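Local coordinates for succinoglycan biosynthesis protein (Bacillus cereus ATCC 14579, PDB 2QGM) that is of unconfirmed function but belongs to the erythromycin esterase-like family and may take part in succinoglycan biosynthesis, at residues P272-Y275 / P276-K280; I279-H282 / E283-L286. All blocks are in the same frame, centred on the assembly; numbering follows the deposited sequence.

Both contacts lie at the start of helix 276-297, and their centres are about 9 Å apart. Contact 1 comes first along the chain: it joins the end of the loop after helix 253-269 to the first turn of the new helix. Contact 2 continues from there through residues 279-286, sharing Ile279 and Lys280 with contact 1. The surroundings change along the way. The centre of contact 1 is about 20 Å from the centre of the chain, at the surface, whereas that of contact 2 is about 13 Å from it. The helix thus runs from its surface start inward to the outermost strand 166-171 of the mixed sheet in this erythromycin esterase-like protein.

Contact 1: P272-Y275 / P276-K280; sequences PNDY and PSIIK
The phenol ring of Tyr275 overlaps the side chain of Ile279, which lies over one of its faces, at the N-terminal start of helix 276-297 in this erythromycin esterase-like fold, where the loop after helix 253-269 passes into the first turn. The contact is a CH-pi interaction: Ile279 CG1 is 3.6 Å from the centroid of the Tyr275 ring, only 18° off the ring normal, and Ile279 CD1 reaches on to within 3.4 Å of Tyr275 CZ. With CG of Tyr275 pointing opposite its own backbone N (chi1 -177°), the ring is carried to where Ile279, one turn on, lies over its face. The loop that follows the helix meets both partners: the carbonyl of Leu319 is hydrogen-bonded to the Tyr275 hydroxyl, and Tyr320 touches the side chain of Ile279.

The backbone links the same pair. Ile279 N donates to Tyr275 O at 3.0 Å, the first i to i+4 bond of the helix, while Ile278 N makes a weak second bond to the same oxygen. Pro276, the first helical residue, has no N-H to donate, and a first-turn position does not call for one, because the i to i+4 bonds start further on.

On another side of the helix start, Ile278 reaches back to the loop. Its CG1 lies 4.0 Å from CB of Pro272, and Met216 and Leu270 also touch this side chain. Asp274 bends its carboxylate toward the helix by placing CG between its backbone N and carbonyl carbon (chi1 63°). There the hydroxyl of Ser277 donates to OD1, Ser277 OG to Asp274 OD1 measuring 2.9 Å, on the syn lone pair. The second oxygen, Asp274 OD2, is buried against Ser277 CB at 3.2 Å and has no polar partner in the model.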
ATOM      1  N   PRO A 272     -10.112  20.039   8.046  1.00 34.40           N
ATOM      2  CA  PRO A 272     -11.541  20.059   7.724  1.00 36.77           C
ATOM      3  C   PRO A 272     -12.359  19.309   8.774  1.00 39.10           C
ATOM      4  O   PRO A 272     -11.806  18.594   9.615  1.00 39.42           O
ATOM      5  CB  PRO A 272     -11.604  19.378   6.359  1.00 35.86           C
ATOM      6  CG  PRO A 272     -10.283  19.703   5.755  1.00 35.94           C
ATOM      7  CD  PRO A 272      -9.338  19.486   6.918  1.00 35.56           C
ATOM      8  N   ASN A 273     -13.676  19.467   8.721  1.00 39.92           N
ATOM      9  CA  ASN A 273     -14.544  18.797   9.678  1.00 42.06           C
ATOM     10  C   ASN A 273     -15.515  17.841   8.978  1.00 42.96           C
ATOM     11  O   ASN A 273     -16.351  17.211   9.627  1.00 44.36           O
ATOM     12  CB  ASN A 273     -15.304  19.837  10.509  1.00 43.50           C
ATOM     13  CG  ASN A 273     -15.846  19.265  11.807  1.00 45.10           C
ATOM     14  OD1 ASN A 273     -16.875  18.589  11.823  1.00 46.20           O
ATOM     15  ND2 ASN A 273     -15.143  19.526  12.908  1.00 44.62           N
ATOM     16  N   ASP A 274     -15.394  17.723   7.657  1.00 42.95           N
ATOM     17  CA  ASP A 274     -16.264  16.828   6.897  1.00 42.70           C
ATOM     18  C   ASP A 274     -15.584  15.479   6.677  1.00 41.84           C
ATOM     19  O   ASP A 274     -14.681  15.117   7.424  1.00 42.84           O
ATOM     20  CB  ASP A 274     -16.651  17.464   5.554  1.00 44.83           C
ATOM     21  CG  ASP A 274     -15.460  17.705   4.656  1.00 46.63           C
ATOM     22  OD1 ASP A 274     -15.672  18.043   3.476  1.00 46.37           O
ATOM     23  OD2 ASP A 274     -14.306  17.562   5.129  1.00 50.63           O
ATOM     24  N   TYR A 275     -16.007  14.739   5.655  1.00 39.16           N
ATOM     25  CA  TYR A 275     -15.417  13.426   5.381  1.00 36.58           C
ATOM     26  C   TYR A 275     -14.728  13.318   4.020  1.00 35.14           C
ATOM     27  O   TYR A 275     -13.578  12.882   3.931  1.00 33.78           O
ATOM     28  CB  TYR A 275     -16.483  12.337   5.489  1.00 36.31           C
ATOM     29  CG  TYR A 275     -15.952  10.934   5.279  1.00 37.33           C
ATOM     30  CD1 TYR A 275     -15.295  10.253   6.300  1.00 37.20           C
ATOM     31  CD2 TYR A 275     -16.112  10.285   4.055  1.00 36.94           C
ATOM     32  CE1 TYR A 275     -14.814   8.957   6.112  1.00 37.49           C
ATOM     33  CE2 TYR A 275     -15.634   8.992   3.855  1.00 37.17           C
ATOM     34  CZ  TYR A 275     -14.986   8.333   4.889  1.00 37.70           C
ATOM     35  OH  TYR A 275     -14.514   7.051   4.695  1.00 36.85           O
ATOM     36  N   PRO A 276     -15.419  13.710   2.938  1.00 33.30           N
ATOM     37  CA  PRO A 276     -14.827  13.635   1.600  1.00 31.67           C
ATOM     38  C   PRO A 276     -13.526  14.424   1.427  1.00 29.57           C
ATOM     39  O   PRO A 276     -12.599  13.960   0.763  1.00 27.65           O
ATOM     40  CB  PRO A 276     -15.958  14.137   0.694  1.00 32.91           C
ATOM     41  CG  PRO A 276     -16.682  15.092   1.570  1.00 34.28           C
ATOM     42  CD  PRO A 276     -16.747  14.342   2.881  1.00 34.42           C
ATOM     43  N   SER A 277     -13.453  15.606   2.033  1.00 28.86           N
ATOM     44  CA  SER A 277     -12.252  16.433   1.928  1.00 27.45           C
ATOM     45  C   SER A 277     -11.063  15.822   2.670  1.00 27.13           C
ATOM     46  O   SER A 277      -9.920  15.951   2.233  1.00 27.81           O
ATOM     47  CB  SER A 277     -12.520  17.844   2.461  1.00 30.09           C
ATOM     48  OG  SER A 277     -13.463  18.523   1.647  1.00 30.40           O
ATOM     49  N   ILE A 278     -11.323  15.159   3.790  1.00 23.52           N
ATOM     50  CA  ILE A 278     -10.236  14.546   4.543  1.00 23.80           C
ATOM     51  C   ILE A 278      -9.721  13.330   3.789  1.00 21.97           C
ATOM     52  O   ILE A 278      -8.509  13.133   3.656  1.00 20.60           O
ATOM     53  CB  ILE A 278     -10.697  14.131   5.946  1.00 24.66           C
ATOM     54  CG1 ILE A 278     -11.251  15.357   6.672  1.00 25.58           C
ATOM     55  CG2 ILE A 278      -9.535  13.548   6.735  1.00 25.26           C
ATOM     56  CD1 ILE A 278     -11.703  15.075   8.080  1.00 27.57           C
ATOM     57  N   ILE A 279     -10.648  12.518   3.290  1.00 21.31           N
ATOM     58  CA  ILE A 279     -10.283  11.326   2.531  1.00 22.60           C
ATOM     59  C   ILE A 279      -9.455  11.723   1.323  1.00 20.33           C
ATOM     60  O   ILE A 279      -8.466  11.072   0.998  1.00 19.08           O
ATOM     61  CB  ILE A 279     -11.528  10.575   2.025  1.00 22.81           C
ATOM     62  CG1 ILE A 279     -12.386  10.131   3.211  1.00 25.07           C
ATOM     63  CG2 ILE A 279     -11.111   9.375   1.180  1.00 25.03           C
ATOM     64  CD1 ILE A 279     -11.717   9.103   4.109  1.00 26.41           C
ATOM     65  N   LYS A 280      -9.859  12.792   0.648  1.00 19.63           N
ATOM     66  CA  LYS A 280      -9.118  13.235  -0.524  1.00 19.80           C
ATOM     67  C   LYS A 280      -7.691  13.640  -0.144  1.00 19.17           C
ATOM     68  O   LYS A 280      -6.744  13.280  -0.827  1.00 18.19           O
ATOM     69  CB  LYS A 280      -9.829  14.408  -1.196  1.00 23.04           C
ATOM     70  CG  LYS A 280      -9.154  14.863  -2.479  1.00 25.37           C
ATOM     71  CD  LYS A 280      -9.786  16.141  -3.001  1.00 27.91           C
ATOM     72  CE  LYS A 280      -9.276  16.468  -4.391  1.00 30.16           C
ATOM     73  NZ  LYS A 280      -9.696  15.432  -5.376  1.00 36.09           N
TER

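Contact 2: I279-H282 / E283-L286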
ATOM      1  N   ILE A 279     -10.648  12.518   3.290  1.00 21.31           N
ATOM      2  CA  ILE A 279     -10.283  11.326   2.531  1.00 22.60           C
ATOM      3  C   ILE A 279      -9.455  11.723   1.323  1.00 20.33           C
ATOM      4  O   ILE A 279      -8.466  11.072   0.998  1.00 19.08           O
ATOM      5  CB  ILE A 279     -11.528  10.575   2.025  1.00 22.81           C
ATOM      6  CG1 ILE A 279     -12.386  10.131   3.211  1.00 25.07           C
ATOM      7  CG2 ILE A 279     -11.111   9.375   1.180  1.00 25.03           C
ATOM      8  CD1 ILE A 279     -11.717   9.103   4.109  1.00 26.41           C
ATOM      9  N   LYS A 280      -9.859  12.792   0.648  1.00 19.63           N
ATOM     10  CA  LYS A 280      -9.118  13.235  -0.524  1.00 19.80           C
ATOM     11  C   LYS A 280      -7.691  13.640  -0.144  1.00 19.17           C
ATOM     12  O   LYS A 280      -6.744  13.280  -0.827  1.00 18.19           O
ATOM     13  CB  LYS A 280      -9.829  14.408  -1.196  1.00 23.04           C
ATOM     14  CG  LYS A 280      -9.154  14.863  -2.479  1.00 25.37           C
ATOM     15  CD  LYS A 280      -9.786  16.141  -3.001  1.00 27.91           C
ATOM     16  CE  LYS A 280      -9.276  16.468  -4.391  1.00 30.16           C
ATOM     17  NZ  LYS A 280      -9.696  15.432  -5.376  1.00 36.09           N
ATOM     18  N   LEU A 281      -7.541  14.387   0.944  1.00 18.44           N
ATOM     19  CA  LEU A 281      -6.209  14.798   1.374  1.00 18.45           C
ATOM     20  C   LEU A 281      -5.390  13.577   1.779  1.00 16.70           C
ATOM     21  O   LEU A 281      -4.212  13.463   1.437  1.00 17.43           O
ATOM     22  CB  LEU A 281      -6.294  15.792   2.537  1.00 20.46           C
ATOM     23  CG  LEU A 281      -6.745  17.215   2.178  1.00 21.94           C
ATOM     24  CD1 LEU A 281      -7.073  17.975   3.448  1.00 23.14           C
ATOM     25  CD2 LEU A 281      -5.663  17.944   1.378  1.00 18.92           C
ATOM     26  N   HIS A 282      -6.010  12.654   2.502  1.00 15.79           N
ATOM     27  CA  HIS A 282      -5.309  11.450   2.919  1.00 15.32           C
ATOM     28  C   HIS A 282      -4.727  10.694   1.722  1.00 15.39           C
ATOM     29  O   HIS A 282      -3.554  10.298   1.742  1.00 16.42           O
ATOM     30  CB  HIS A 282      -6.249  10.531   3.701  1.00 16.18           C
ATOM     31  CG  HIS A 282      -5.627   9.222   4.082  1.00 17.88           C
ATOM     32  ND1 HIS A 282      -5.759   8.087   3.313  1.00 17.12           N
ATOM     33  CD2 HIS A 282      -4.854   8.880   5.139  1.00 18.56           C
ATOM     34  CE1 HIS A 282      -5.094   7.096   3.885  1.00 18.68           C
ATOM     35  NE2 HIS A 282      -4.537   7.550   4.991  1.00 18.37           N
ATOM     36  N   GLU A 283      -5.540  10.494   0.685  1.00 15.93           N
ATOM     37  CA  GLU A 283      -5.080   9.765  -0.505  1.00 16.43           C
ATOM     38  C   GLU A 283      -4.016  10.566  -1.255  1.00 16.79           C
ATOM     39  O   GLU A 283      -3.056  10.007  -1.794  1.00 17.35           O
ATOM     40  CB  GLU A 283      -6.267   9.444  -1.422  1.00 16.34           C
ATOM     41  CG  GLU A 283      -7.335   8.556  -0.780  1.00 18.15           C
ATOM     42  CD  GLU A 283      -6.774   7.253  -0.212  1.00 17.75           C
ATOM     43  OE1 GLU A 283      -6.263   6.414  -0.988  1.00 17.02           O
ATOM     44  OE2 GLU A 283      -6.850   7.069   1.018  1.00 17.04           O
ATOM     45  N   GLN A 284      -4.196  11.880  -1.277  1.00 17.84           N
ATOM     46  CA  GLN A 284      -3.262  12.784  -1.922  1.00 17.92           C
ATOM     47  C   GLN A 284      -1.876  12.579  -1.284  1.00 17.16           C
ATOM     48  O   GLN A 284      -0.878  12.402  -1.983  1.00 16.24           O
ATOM     49  CB  GLN A 284      -3.752  14.215  -1.701  1.00 22.51           C
ATOM     50  CG  GLN A 284      -3.179  15.291  -2.588  1.00 29.19           C
ATOM     51  CD  GLN A 284      -4.015  16.556  -2.481  1.00 31.30           C
ATOM     52  OE1 GLN A 284      -5.228  16.523  -2.711  1.00 33.30           O
ATOM     53  NE2 GLN A 284      -3.379  17.670  -2.125  1.00 29.44           N
ATOM     54  N   TYR A 285      -1.833  12.575   0.045  1.00 15.32           N
ATOM     55  CA  TYR A 285      -0.585  12.404   0.767  1.00 15.76           C
ATOM     56  C   TYR A 285       0.036  11.021   0.608  1.00 15.33           C
ATOM     57  O   TYR A 285       1.262  10.886   0.618  1.00 17.17           O
ATOM     58  CB  TYR A 285      -0.785  12.755   2.245  1.00 13.49           C
ATOM     59  CG  TYR A 285      -1.185  14.205   2.434  1.00 16.89           C
ATOM     60  CD1 TYR A 285      -0.792  15.175   1.511  1.00 18.24           C
ATOM     61  CD2 TYR A 285      -1.929  14.613   3.536  1.00 16.45           C
ATOM     62  CE1 TYR A 285      -1.131  16.520   1.684  1.00 17.29           C
ATOM     63  CE2 TYR A 285      -2.274  15.955   3.719  1.00 19.71           C
ATOM     64  CZ  TYR A 285      -1.869  16.902   2.789  1.00 16.40           C
ATOM     65  OH  TYR A 285      -2.189  18.235   2.964  1.00 18.33           O
ATOM     66  N   LEU A 286      -0.783   9.984   0.459  1.00 16.86           N
ATOM     67  CA  LEU A 286      -0.209   8.658   0.251  1.00 15.28           C
ATOM     68  C   LEU A 286       0.602   8.729  -1.039  1.00 17.35           C
ATOM     69  O   LEU A 286       1.746   8.272  -1.097  1.00 16.38           O
ATOM     70  CB  LEU A 286      -1.296   7.599   0.091  1.00 15.16           C
ATOM     71  CG  LEU A 286      -2.052   7.182   1.351  1.00 15.59           C
ATOM     72  CD1 LEU A 286      -3.071   6.104   0.978  1.00 16.56           C
ATOM     73  CD2 LEU A 286      -1.070   6.642   2.403  1.00 19.06           C
TER
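His282 and Glu283 turn their flat groups obliquely against each other, the imidazole and carboxylate planes lying 39° apart. The bond between them is a His-carboxylate hydrogen bond formed by adjacent helical residues: His282 ND1 donates to Glu283 OE2 at 2.7 Å. The oxygen sits in the plane of the ring, yet the donor meets it from above the carboxylate plane. A bend at chi2 of Glu283 (-54°) brings its carboxylate round to the imidazole edge. One turn on, Leu286 CD1 approaches His282 CE1 at 3.7 Å.

Leu281 and Tyr285 extend from the helix in the same direction, next to each other, with Leu281 CD2 3.8 Å from Tyr285 OH. The Tyr285 ring also lays one face over Leu281 O, the oxygen that accepts the Tyr285 N-H at 2.9 Å.

Residues beyond the two segments take up the remaining polar atoms: NE2 of His282 is hydrogen-bonded to Asp171 OD1, which fixes the ring at both nitrogens, and Glu283 OE1 accepts from Ala324 N and is also hydrogen-bonded to His309 ND1. Tyr285 packs on helix 253-269, Glu283 and Gln284 face helix 324-332, and Leu286 meets strand 166-171 at the edge of the mixed sheet.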